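PDB 4OM9: serine protease pet from Escherichia coli, which acts as a secreted autotransporter enterotoxin of enteroaggregative strains, a serine protease that probably cleaves the host cytoskeletal protein alpha-fodrin. Local coordinates for residues A[876-881]-A[914-919]; A[833-838]-A[853-858]; A[789-794]-A[809-814]; A[725-730]-A[745-750]. All coordinates share one frame; numbering follows the deposited sequence.

Contact 1: residues A[876-881]-A[914-919]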
loop_
_atom_site.group_PDB
_atom_site.type_symbol
_atom_site.label_atom_id
_atom_site.label_comp_id
_atom_site.label_asym_id
_atom_site.label_seq_id
_atom_site.Cartn_x
_atom_site.Cartn_y
_atom_site.Cartn_z
ATOM N N LEU A 876 -15.413 47.107 28.079
ATOM C CA LEU A 876 -15.482 47.037 29.615
ATOM C C LEU A 876 -14.215 47.129 30.637
ATOM O O LEU A 876 -13.263 47.770 30.271
ATOM C CB LEU A 876 -16.276 45.798 29.982
ATOM C CG LEU A 876 -17.703 45.752 29.475
ATOM C CD1 LEU A 876 -18.335 47.103 29.683
ATOM C CD2 LEU A 876 -17.788 45.354 28.017
ATOM N N VAL A 877 -14.218 46.523 31.876
ATOM C CA VAL A 877 -13.143 46.695 32.971
ATOM C C VAL A 877 -13.111 45.969 34.398
ATOM O O VAL A 877 -14.171 45.642 34.869
ATOM C CB VAL A 877 -13.202 48.126 33.522
ATOM C CG1 VAL A 877 -12.760 49.176 32.520
ATOM C CG2 VAL A 877 -14.573 48.400 34.123
ATOM N N ASP A 878 -11.959 45.833 35.123
ATOM C CA ASP A 878 -11.914 45.546 36.633
ATOM C C ASP A 878 -10.623 45.355 37.595
ATOM O O ASP A 878 -9.510 45.240 37.130
ATOM C CB ASP A 878 -13.001 44.582 37.063
ATOM C CG ASP A 878 -14.038 45.245 37.976
ATOM O OD1 ASP A 878 -14.929 45.956 37.475
ATOM O OD2 ASP A 878 -13.970 45.052 39.201
ATOM N N PHE A 879 -10.823 45.297 38.934
ATOM C CA PHE A 879 -10.033 45.986 40.012
ATOM C C PHE A 879 -9.368 45.323 41.271
ATOM O O PHE A 879 -9.232 44.122 41.333
ATOM C CB PHE A 879 -10.909 47.095 40.598
ATOM C CG PHE A 879 -11.407 48.090 39.596
ATOM C CD1 PHE A 879 -10.575 48.588 38.620
ATOM C CD2 PHE A 879 -12.708 48.532 39.648
ATOM C CE1 PHE A 879 -11.040 49.498 37.710
ATOM C CE2 PHE A 879 -13.175 49.447 38.747
ATOM C CZ PHE A 879 -12.341 49.931 37.779
ATOM N N ILE A 880 -8.969 46.156 42.268
ATOM C CA ILE A 880 -8.457 45.726 43.565
ATOM C C ILE A 880 -8.350 46.899 44.544
ATOM O O ILE A 880 -7.583 46.832 45.502
ATOM C CB ILE A 880 -7.069 45.040 43.453
ATOM C CG1 ILE A 880 -6.363 45.429 42.152
ATOM C CG2 ILE A 880 -7.203 43.527 43.564
ATOM C CD1 ILE A 880 -5.075 44.676 41.905
ATOM N N GLU A 881 -9.109 47.969 44.304
ATOM C CA GLU A 881 -9.158 49.097 45.241
ATOM C C GLU A 881 -10.579 49.314 45.758
ATOM O O GLU A 881 -11.516 49.513 44.979
ATOM C CB GLU A 881 -8.641 50.392 44.599
ATOM C CG GLU A 881 -8.342 51.513 45.613
ATOM C CD GLU A 881 -8.932 52.875 45.222
ATOM O OE1 GLU A 881 -8.178 53.871 45.239
ATOM O OE2 GLU A 881 -10.144 52.956 44.926
ATOM N N GLY A 914 -20.095 43.323 34.848
ATOM C CA GLY A 914 -18.704 43.522 35.205
ATOM C C GLY A 914 -18.204 42.459 36.162
ATOM O O GLY A 914 -18.706 41.334 36.178
ATOM N N PHE A 915 -17.207 42.815 36.963
ATOM C CA PHE A 915 -16.708 41.923 37.998
ATOM C C PHE A 915 -17.471 42.165 39.296
ATOM O O PHE A 915 -18.546 41.605 39.507
ATOM C CB PHE A 915 -15.206 42.121 38.203
ATOM C CG PHE A 915 -14.585 41.140 39.159
ATOM C CD1 PHE A 915 -14.459 39.802 38.815
ATOM C CD2 PHE A 915 -14.115 41.556 40.393
ATOM C CE1 PHE A 915 -13.886 38.896 39.690
ATOM C CE2 PHE A 915 -13.540 40.658 41.272
ATOM C CZ PHE A 915 -13.425 39.326 40.920
ATOM N N SER A 916 -16.921 43.015 40.156
ATOM C CA SER A 916 -17.566 43.344 41.421
ATOM C C SER A 916 -18.699 44.344 41.214
ATOM O O SER A 916 -19.312 44.391 40.147
ATOM C CB SER A 916 -16.548 43.901 42.418
ATOM O OG SER A 916 -15.579 42.923 42.758
ATOM N N ASP A 917 -18.971 45.143 42.238
ATOM C CA ASP A 917 -20.037 46.133 42.169
ATOM C C ASP A 917 -19.504 47.508 41.786
ATOM O O ASP A 917 -20.107 48.526 42.111
ATOM C CB ASP A 917 -20.778 46.217 43.506
ATOM C CG ASP A 917 -21.587 44.970 43.803
ATOM O OD1 ASP A 917 -21.229 43.892 43.285
ATOM O OD2 ASP A 917 -22.581 45.068 44.556
ATOM N N VAL A 918 -18.373 47.533 41.090
ATOM C CA VAL A 918 -17.749 48.791 40.703
ATOM C C VAL A 918 -17.871 49.035 39.203
ATOM O O VAL A 918 -17.250 48.340 38.403
ATOM C CB VAL A 918 -16.263 48.827 41.097
ATOM C CG1 VAL A 918 -15.751 50.254 41.075
ATOM C CG2 VAL A 918 -16.066 48.214 42.474
ATOM N N THR A 919 -18.668 50.029 38.826
ATOM C CA THR A 919 -18.896 50.323 37.416
ATOM C C THR A 919 -18.558 51.766 37.064
ATOM O O THR A 919 -19.375 52.662 37.257
ATOM C CB THR A 919 -20.358 50.049 37.012
ATOM O OG1 THR A 919 -21.241 50.732 37.911
ATOM C CG2 THR A 919 -20.651 48.555 37.052
#
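Asp-878 reaches across to Phe-915, and its side chain can be followed outward atom by atom. It leaves the backbone toward the facing loop, and CB lies 3.5 Å from Phe-915 CB. One bond further, Asp-878 CG presses on that same methylene, 3.3 Å from Phe-915 CB, so the root of the carboxylate is already in van der Waals contact. The two oxygens then part company. OD2 stays beside Phe-915, 3.3 Å from its CB and 3.7 Å from its ring carbon CD2; it sits at the edge of the ring, near its plane, with the carboxylate turned 50° against the ring. OD1 of Asp-878 heads instead for the Val-918 carbonyl and ends 3.5 Å from Val-918 O, a meeting of two acceptors that cannot bond to each other.

The second half of the contact is apolar. Phe-879 sends its ring back to Val-918, where CE2 touches Val-918 CG1 at 3.6 Å and Val-918 CB lies at the ring edge, in its plane. Val-918 holds CG1 opposite its own amide nitrogen (chi1 -163°), which is what brings that methyl to the phenyl rim. Beyond the pair, the backbone of Asp-878 is hydrogen-bonded to the backbone of Met-852 and Thr-854, and the Phe-879 ring also rests on Thr-854.

All the residues that meet here keep some exposure, and side-chain packing joins two irregular loops. This is consistent with the C-terminal coils of the right-handed beta-helix that forms autotransporter passenger domains of this family.

Contact 2: residues A[833-838]-A[853-858]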
loop_
_atom_site.group_PDB
_atom_site.type_symbol
_atom_site.label_atom_id
_atom_site.label_comp_id
_atom_site.label_asym_id
_atom_site.label_seq_id
_atom_site.Cartn_x
_atom_site.Cartn_y
_atom_site.Cartn_z
ATOM N N ASN A 833 -0.629 42.439 39.380
ATOM C CA ASN A 833 -0.436 43.851 39.072
ATOM C C ASN A 833 0.521 44.011 37.894
ATOM O O ASN A 833 1.281 44.976 37.823
ATOM C CB ASN A 833 0.081 44.617 40.296
ATOM C CG ASN A 833 -0.951 45.580 40.874
ATOM O OD1 ASN A 833 -2.152 45.459 40.626
ATOM N ND2 ASN A 833 -0.479 46.540 41.658
ATOM N N ILE A 834 0.477 43.048 36.977
ATOM C CA ILE A 834 1.302 43.073 35.774
ATOM C C ILE A 834 0.407 43.279 34.557
ATOM O O ILE A 834 -0.277 42.362 34.109
ATOM C CB ILE A 834 2.126 41.778 35.619
ATOM C CG1 ILE A 834 2.773 41.406 36.955
ATOM C CG2 ILE A 834 3.179 41.946 34.536
ATOM C CD1 ILE A 834 3.643 40.178 36.906
ATOM N N PHE A 835 0.419 44.497 34.032
ATOM C CA PHE A 835 -0.527 44.911 33.007
ATOM C C PHE A 835 0.087 44.850 31.612
ATOM O O PHE A 835 1.282 45.094 31.446
ATOM C CB PHE A 835 -1.027 46.324 33.319
ATOM C CG PHE A 835 -1.703 46.435 34.655
ATOM C CD1 PHE A 835 -3.041 46.105 34.799
ATOM C CD2 PHE A 835 -0.994 46.842 35.772
ATOM C CE1 PHE A 835 -3.661 46.189 36.029
ATOM C CE2 PHE A 835 -1.608 46.928 37.005
ATOM C CZ PHE A 835 -2.943 46.604 37.134
ATOM N N ASN A 836 -0.734 44.535 30.612
ATOM C CA ASN A 836 -0.227 44.270 29.266
ATOM C C ASN A 836 -0.948 45.029 28.162
ATOM O O ASN A 836 -2.079 45.471 28.343
ATOM C CB ASN A 836 -0.301 42.769 28.975
ATOM C CG ASN A 836 0.580 41.960 29.895
ATOM O OD1 ASN A 836 1.737 42.308 30.127
ATOM N ND2 ASN A 836 0.033 40.879 30.440
ATOM N N THR A 837 -0.294 45.156 27.010
ATOM C CA THR A 837 -0.876 45.864 25.874
ATOM C C THR A 837 -1.103 44.974 24.646
ATOM O O THR A 837 -0.187 44.308 24.159
ATOM C CB THR A 837 0.002 47.069 25.457
ATOM O OG1 THR A 837 -0.083 48.096 26.455
ATOM C CG2 THR A 837 -0.469 47.648 24.136
ATOM N N LEU A 838 -2.345 44.967 24.172
ATOM C CA LEU A 838 -2.698 44.416 22.870
ATOM C C LEU A 838 -2.522 45.530 21.840
ATOM O O LEU A 838 -2.924 46.661 22.088
ATOM C CB LEU A 838 -4.143 43.902 22.875
ATOM C CG LEU A 838 -4.670 42.853 21.885
ATOM C CD1 LEU A 838 -6.173 42.676 22.074
ATOM C CD2 LEU A 838 -4.358 43.168 20.425
ATOM N N ARG A 853 -8.213 45.385 32.664
ATOM C CA ARG A 853 -7.982 45.520 34.097
ATOM C C ARG A 853 -7.213 46.785 34.457
ATOM O O ARG A 853 -6.541 47.376 33.617
ATOM C CB ARG A 853 -7.221 44.306 34.632
ATOM C CG ARG A 853 -7.845 42.966 34.307
ATOM C CD ARG A 853 -7.056 41.837 34.954
ATOM N NE ARG A 853 -5.630 41.910 34.638
ATOM C CZ ARG A 853 -4.673 41.330 35.356
ATOM N NH1 ARG A 853 -4.983 40.635 36.442
ATOM N NH2 ARG A 853 -3.402 41.452 34.997
ATOM N N THR A 854 -7.339 47.183 35.721
ATOM C CA THR A 854 -6.524 48.228 36.336
ATOM C C THR A 854 -6.777 48.205 37.837
ATOM O O THR A 854 -7.839 47.762 38.280
ATOM C CB THR A 854 -6.836 49.624 35.785
ATOM O OG1 THR A 854 -6.026 50.595 36.459
ATOM C CG2 THR A 854 -8.300 49.964 36.001
ATOM N N ASN A 855 -5.807 48.655 38.626
ATOM C CA ASN A 855 -6.035 48.784 40.063
ATOM C C ASN A 855 -6.646 50.155 40.400
ATOM O O ASN A 855 -7.645 50.215 41.115
ATOM C CB ASN A 855 -4.742 48.533 40.858
ATOM C CG ASN A 855 -3.621 49.491 40.494
ATOM O OD1 ASN A 855 -2.869 49.254 39.546
ATOM N ND2 ASN A 855 -3.491 50.572 41.264
ATOM N N THR A 856 -6.065 51.231 39.865
ATOM C CA THR A 856 -6.616 52.587 39.991
ATOM C C THR A 856 -5.763 53.633 39.282
ATOM O O THR A 856 -6.256 54.387 38.436
ATOM C CB THR A 856 -6.765 53.036 41.468
ATOM O OG1 THR A 856 -7.845 52.322 42.082
ATOM C CG2 THR A 856 -7.058 54.537 41.552
ATOM N N GLN A 857 -4.489 53.695 39.655
ATOM C CA GLN A 857 -3.599 54.747 39.180
ATOM C C GLN A 857 -2.627 54.185 38.151
ATOM O O GLN A 857 -1.776 54.900 37.623
ATOM C CB GLN A 857 -2.846 55.379 40.360
ATOM C CG GLN A 857 -2.437 56.837 40.158
ATOM C CD GLN A 857 -2.876 57.738 41.309
ATOM O OE1 GLN A 857 -3.886 57.479 41.963
ATOM N NE2 GLN A 857 -2.114 58.799 41.560
ATOM N N GLN A 858 -2.767 52.895 37.872
ATOM C CA GLN A 858 -1.899 52.213 36.917
ATOM C C GLN A 858 -2.713 51.327 35.976
ATOM O O GLN A 858 -3.242 50.290 36.381
ATOM C CB GLN A 858 -0.845 51.371 37.641
ATOM C CG GLN A 858 0.297 52.177 38.264
ATOM C CD GLN A 858 -0.045 52.752 39.627
ATOM O OE1 GLN A 858 -0.912 52.238 40.333
ATOM N NE2 GLN A 858 0.641 53.826 40.006
#
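Phe-835 supplies the dense half of this contact by laying its ring against the turn 853-858. CE1 packs on Thr-854 CA at 3.5 Å, and CZ comes within 3.6 Å of Asn-855 OD1, with ring and amide planes 42° apart. Gln-858 O stands over one face of the ring, 3.8 Å from Phe-835 CZ and displaced toward the rim. With CG beside its own backbone N (chi1 -59°), Phe-835 can swing across to the turn although its CB does not start out in that direction.

The turn receiving the ring is braced from within. Thr-854 OG1 donates to Gln-858 O at 2.8 Å from above the carbonyl plane, while Asn-855 ND2 gives a nearly straight bond to Gln-858 OE1, in the plane of the Asn-855 amide.

Toward solvent the fit slackens. Ile-834 O lies 3.4 Å from Arg-853 NH2, at the edge of the guanidinium. Arg-853 NH2 makes a weak hydrogen bond to Gly-831 O. Asn-833 is an exposed residue, yet its OD1 is buried by the contact, and the model gives it no polar partner. Cohesion therefore rests mainly on an aromatic ring against polar backbone and amide groups, with the turn's own hydrogen bonds fixing the surface it meets.

Contact 3: residues A[789-794]-A[809-814]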
loop_
_atom_site.group_PDB
_atom_site.type_symbol
_atom_site.label_atom_id
_atom_site.label_comp_id
_atom_site.label_asym_id
_atom_site.label_seq_id
_atom_site.Cartn_x
_atom_site.Cartn_y
_atom_site.Cartn_z
ATOM N N SER A 789 -11.559 28.388 23.665
ATOM C CA SER A 789 -10.773 29.280 24.501
ATOM C C SER A 789 -9.300 29.084 24.186
ATOM O O SER A 789 -8.870 27.983 23.837
ATOM C CB SER A 789 -11.045 29.044 25.987
ATOM O OG SER A 789 -10.352 27.898 26.451
ATOM N N TYR A 790 -8.551 30.176 24.285
ATOM C CA TYR A 790 -7.114 30.185 24.114
ATOM C C TYR A 790 -6.481 30.995 25.229
ATOM O O TYR A 790 -7.142 31.869 25.805
ATOM C CB TYR A 790 -6.729 30.758 22.744
ATOM C CG TYR A 790 -5.277 31.147 22.683
ATOM C CD1 TYR A 790 -4.292 30.193 22.463
ATOM C CD2 TYR A 790 -4.884 32.461 22.903
ATOM C CE1 TYR A 790 -2.960 30.545 22.440
ATOM C CE2 TYR A 790 -3.562 32.819 22.882
ATOM C CZ TYR A 790 -2.605 31.864 22.654
ATOM O OH TYR A 790 -1.287 32.241 22.640
ATOM N N GLN A 791 -5.214 30.713 25.544
ATOM C CA GLN A 791 -4.424 31.619 26.399
ATOM C C GLN A 791 -2.920 31.375 26.286
ATOM O O GLN A 791 -2.467 30.250 26.377
ATOM C CB GLN A 791 -4.864 31.524 27.877
ATOM C CG GLN A 791 -4.675 30.161 28.502
ATOM C CD GLN A 791 -4.472 30.286 30.013
ATOM O OE1 GLN A 791 -3.411 30.727 30.469
ATOM N NE2 GLN A 791 -5.489 29.922 30.787
ATOM N N GLY A 792 -2.150 32.442 26.102
ATOM C CA GLY A 792 -2.703 33.779 26.028
ATOM C C GLY A 792 -1.695 34.860 25.711
ATOM O O GLY A 792 -1.680 35.882 26.374
ATOM N N SER A 793 -0.859 34.640 24.700
ATOM C CA SER A 793 0.076 35.672 24.258
ATOM C C SER A 793 0.439 35.504 22.785
ATOM O O SER A 793 1.049 34.509 22.404
ATOM C CB SER A 793 1.338 35.649 25.117
ATOM O OG SER A 793 2.389 36.359 24.493
ATOM N N ILE A 794 0.074 36.484 21.961
ATOM C CA ILE A 794 0.299 36.389 20.519
ATOM C C ILE A 794 1.212 37.481 19.964
ATOM O O ILE A 794 0.792 38.626 19.778
ATOM C CB ILE A 794 -1.025 36.452 19.735
ATOM C CG1 ILE A 794 -2.003 35.406 20.241
ATOM C CG2 ILE A 794 -0.778 36.272 18.244
ATOM C CD1 ILE A 794 -3.364 35.524 19.616
ATOM N N LYS A 809 -7.677 34.970 27.370
ATOM C CA LYS A 809 -7.552 35.675 28.625
ATOM C C LYS A 809 -6.336 36.609 28.596
ATOM O O LYS A 809 -6.126 37.394 29.515
ATOM C CB LYS A 809 -7.455 34.675 29.775
ATOM C CG LYS A 809 -8.410 33.480 29.667
ATOM C CD LYS A 809 -8.559 32.808 31.031
ATOM C CE LYS A 809 -9.513 31.625 31.017
ATOM N NZ LYS A 809 -8.797 30.346 30.736
ATOM N N VAL A 810 -5.552 36.505 27.522
ATOM C CA VAL A 810 -4.349 37.316 27.276
ATOM C C VAL A 810 -3.387 37.430 28.460
ATOM O O VAL A 810 -3.590 38.241 29.347
ATOM C CB VAL A 810 -4.711 38.733 26.837
ATOM C CG1 VAL A 810 -3.470 39.439 26.331
ATOM C CG2 VAL A 810 -5.770 38.695 25.753
ATOM N N THR A 811 -2.322 36.631 28.443
ATOM C CA THR A 811 -1.375 36.573 29.556
ATOM C C THR A 811 -0.079 37.325 29.279
ATOM O O THR A 811 0.825 37.339 30.116
ATOM C CB THR A 811 -1.013 35.102 29.930
ATOM O OG1 THR A 811 -0.682 34.351 28.749
ATOM C CG2 THR A 811 -2.166 34.423 30.662
ATOM N N GLY A 812 0.017 37.942 28.108
ATOM C CA GLY A 812 1.220 38.673 27.759
ATOM C C GLY A 812 1.019 39.763 26.726
ATOM O O GLY A 812 -0.028 39.840 26.079
ATOM N N ASN A 813 2.031 40.615 26.584
ATOM C CA ASN A 813 2.045 41.656 25.561
ATOM C C ASN A 813 1.959 41.082 24.157
ATOM O O ASN A 813 2.915 40.483 23.670
ATOM C CB ASN A 813 3.312 42.505 25.677
ATOM C CG ASN A 813 3.174 43.629 26.679
ATOM O OD1 ASN A 813 2.069 44.018 27.045
ATOM N ND2 ASN A 813 4.302 44.162 27.125
ATOM N N SER A 814 0.815 41.265 23.507
ATOM C CA SER A 814 0.615 40.737 22.162
ATOM C C SER A 814 0.584 41.861 21.124
ATOM O O SER A 814 -0.248 42.766 21.209
ATOM C CB SER A 814 -0.683 39.928 22.102
ATOM O OG SER A 814 -0.944 39.297 23.343
#
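Gly-792 and the turn 809-814 meet chiefly through one carbonyl oxygen. Among the backbone bonds, Gly-792 O draws in two successive amides: Thr-811 N, modelled too short for its length to be trusted, and Gly-812 N, a weak bond at 3.2 Å. The Thr-811 hydroxyl closes on the same acceptor, OG1 being 3.0 Å from Gly-792 O, but that bond is weak and unsettled; OG1 sits between the backbone N and the carbonyl carbon (chi1 48°), which turns it toward this oxygen. Val-810 adds a CA-H...O contact, its CA 3.2 Å from Gly-792 O.

Side-chain hydroxyls make a second set. Ser-814 OG accepts a long, weak but nearly straight bond from Ile-794 N (3.3 Å, 168°) and donates to Gly-812 O at 2.9 Å, from above the carbonyl plane. Within the first segment, Ser-793 N donates to Tyr-790 OH, which is also bonded to Gly-751 O; the Tyr-790 ring stacks with Phe-763.

Van der Waals contact accounts for the rest. Ser-814 CB is pressed to 3.0 Å from Ile-794 O, a tight fit, and Ser-793 CB rests 4.0 Å from Gly-812 N. On the more exposed flank, Gln-791 and Lys-809 cross obliquely.

Strand 788-791 ends here at a cis peptide before Gly-792, and irregular chain follows. Several donors of one turn crowd round the carbonyl oxygen of a buried glycine, though the model does not settle which of them really bonds, while Ser-814 accepts a weak bond across the contact and donates within its own turn.

Contact 4: residues A[725-730]-A[745-750]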
loop_
_atom_site.group_PDB
_atom_site.type_symbol
_atom_site.label_atom_id
_atom_site.label_comp_id
_atom_site.label_asym_id
_atom_site.label_seq_id
_atom_site.Cartn_x
_atom_site.Cartn_y
_atom_site.Cartn_z
ATOM N N MET A 725 -11.777 18.913 24.683
ATOM C CA MET A 725 -10.461 18.506 25.201
ATOM C C MET A 725 -9.439 19.669 25.241
ATOM O O MET A 725 -9.779 20.806 24.919
ATOM C CB MET A 725 -9.911 17.331 24.381
ATOM C CG MET A 725 -10.313 17.288 22.913
ATOM S SD MET A 725 -9.296 18.351 21.891
ATOM C CE MET A 725 -10.134 19.929 22.046
ATOM N N PHE A 726 -8.198 19.391 25.642
ATOM C CA PHE A 726 -7.199 20.455 25.831
ATOM C C PHE A 726 -5.976 20.366 24.919
ATOM O O PHE A 726 -5.579 19.291 24.487
ATOM C CB PHE A 726 -6.675 20.476 27.273
ATOM C CG PHE A 726 -7.693 20.123 28.314
ATOM C CD1 PHE A 726 -8.907 20.783 28.379
ATOM C CD2 PHE A 726 -7.417 19.136 29.252
ATOM C CE1 PHE A 726 -9.830 20.454 29.349
ATOM C CE2 PHE A 726 -8.338 18.804 30.223
ATOM C CZ PHE A 726 -9.544 19.461 30.272
ATOM N N TYR A 727 -5.353 21.513 24.672
ATOM C CA TYR A 727 -4.053 21.547 24.016
ATOM C C TYR A 727 -3.102 22.456 24.774
ATOM O O TYR A 727 -3.239 23.678 24.731
ATOM C CB TYR A 727 -4.168 22.030 22.573
ATOM C CG TYR A 727 -5.134 21.246 21.730
ATOM C CD1 TYR A 727 -4.749 20.058 21.117
ATOM C CD2 TYR A 727 -6.434 21.698 21.540
ATOM C CE1 TYR A 727 -5.637 19.339 20.347
ATOM C CE2 TYR A 727 -7.321 21.000 20.768
ATOM C CZ TYR A 727 -6.923 19.818 20.172
ATOM O OH TYR A 727 -7.826 19.115 19.404
ATOM N N ALA A 728 -2.138 21.862 25.470
ATOM C CA ALA A 728 -1.097 22.634 26.133
ATOM C C ALA A 728 0.226 22.468 25.397
ATOM O O ALA A 728 0.601 21.351 25.014
ATOM C CB ALA A 728 -0.954 22.210 27.587
ATOM N N ALA A 729 0.913 23.583 25.182
ATOM C CA ALA A 729 2.284 23.561 24.693
ATOM C C ALA A 729 3.122 24.526 25.520
ATOM O O ALA A 729 3.129 25.728 25.265
ATOM C CB ALA A 729 2.342 23.919 23.220
ATOM N N GLY A 730 3.808 23.991 26.523
ATOM C CA GLY A 730 4.597 24.786 27.441
ATOM C C GLY A 730 5.604 25.678 26.744
ATOM O O GLY A 730 5.861 26.799 27.189
ATOM N N ASN A 745 -14.351 24.379 17.705
ATOM C CA ASN A 745 -15.185 23.266 18.159
ATOM C C ASN A 745 -14.783 22.683 19.505
ATOM O O ASN A 745 -14.285 21.568 19.573
ATOM C CB ASN A 745 -15.188 22.152 17.112
ATOM C CG ASN A 745 -16.274 22.335 16.072
ATOM O OD1 ASN A 745 -16.097 23.057 15.090
ATOM N ND2 ASN A 745 -17.411 21.681 16.284
ATOM N N GLN A 746 -15.018 23.441 20.570
ATOM C CA GLN A 746 -14.749 22.996 21.937
ATOM C C GLN A 746 -13.285 22.608 22.122
ATOM O O GLN A 746 -12.956 21.520 22.599
ATOM C CB GLN A 746 -15.688 21.850 22.314
ATOM C CG GLN A 746 -17.111 22.330 22.573
ATOM C CD GLN A 746 -18.101 21.202 22.722
ATOM O OE1 GLN A 746 -17.753 20.034 22.571
ATOM N NE2 GLN A 746 -19.346 21.545 23.021
ATOM N N ALA A 747 -12.417 23.531 21.725
ATOM C CA ALA A 747 -10.985 23.413 21.904
ATOM C C ALA A 747 -10.500 24.417 22.944
ATOM O O ALA A 747 -10.794 25.603 22.844
ATOM C CB ALA A 747 -10.273 23.637 20.586
ATOM N N SER A 748 -9.752 23.943 23.933
ATOM C CA SER A 748 -9.150 24.824 24.924
ATOM C C SER A 748 -7.628 24.807 24.787
ATOM O O SER A 748 -6.985 23.823 25.123
ATOM C CB SER A 748 -9.568 24.411 26.332
ATOM O OG SER A 748 -8.902 25.195 27.301
ATOM N N VAL A 749 -7.064 25.904 24.296
ATOM C CA VAL A 749 -5.668 25.945 23.875
ATOM C C VAL A 749 -4.804 26.822 24.770
ATOM O O VAL A 749 -5.017 28.032 24.863
ATOM C CB VAL A 749 -5.548 26.467 22.434
ATOM C CG1 VAL A 749 -4.100 26.449 21.970
ATOM C CG2 VAL A 749 -6.429 25.658 21.513
ATOM N N THR A 750 -3.812 26.214 25.415
ATOM C CA THR A 750 -2.908 26.953 26.289
ATOM C C THR A 750 -1.517 27.004 25.655
ATOM O O THR A 750 -1.118 26.080 24.951
ATOM C CB THR A 750 -2.844 26.311 27.709
ATOM O OG1 THR A 750 -4.153 26.292 28.290
ATOM C CG2 THR A 750 -1.912 27.082 28.638
#
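Tyr-727 O is gripped by two groups of the neighbouring strand: Thr-750 N, hydrogen-bonded at 2.7 Å, and the weaker C-H of Val-749, whose CA lies 3.4 Å from that oxygen. Next along, Tyr-727 N donates to Ser-748 O at 2.9 Å. Ser-748 N to Met-725 O and Ala-729 N to Thr-750 O complete the alternating pattern of a parallel pair, strands 725-729 and 747-750, whose axes come within 4.7 Å and whose directions differ by 15°.

One face of the pair is buried and apolar. Tyr-727 CG lies beside its backbone N (chi1 -55°), which sets the ring edge against Ala-747 CB, in plane and 4.0 Å from Tyr-727 CE2, while CD2 touches Val-749 CG2 at 4.0 Å. Beyond the pair, Tyr-727 OH bonds to Thr-712 O and Val-749 packs on Tyr-790. Phe-726, Ala-728, Ser-748 and Thr-750 point to the other face, where the Phe-726 rim meets Ser-748 CB and Ser-748 OG bonds to Ser-789 OG of the next strand.

Stacked coils of the beta-helix are thus joined by backbone N-H...O hydrogen bonds from strand to strand, with aliphatic and aromatic groups filling its interior and the tyrosine hydroxyl satisfied within it.

Along the chain the contacts follow in series, 4, 3, 2, 1, and in space they step outward in the same order, from 34 Å to 62 Å between contact centre and chain centre. Neighbouring centres are 13 to 15 Å apart; contacts 1 and 4 are 28 Å apart. Contacts 4 and 3 are neighbours: strand 788-791 pairs in parallel with strand 747-755, through Val-749. Contact 3 reaches contact 2 through Asn-813 OD1 and Thr-837 N, and contact 2 reaches contact 1 through Thr-854 and Asp-878. Regular parallel strands in contact 4 therefore give way to irregular loops in contacts 2 and 1, marking the C-terminal end of the passenger stalk.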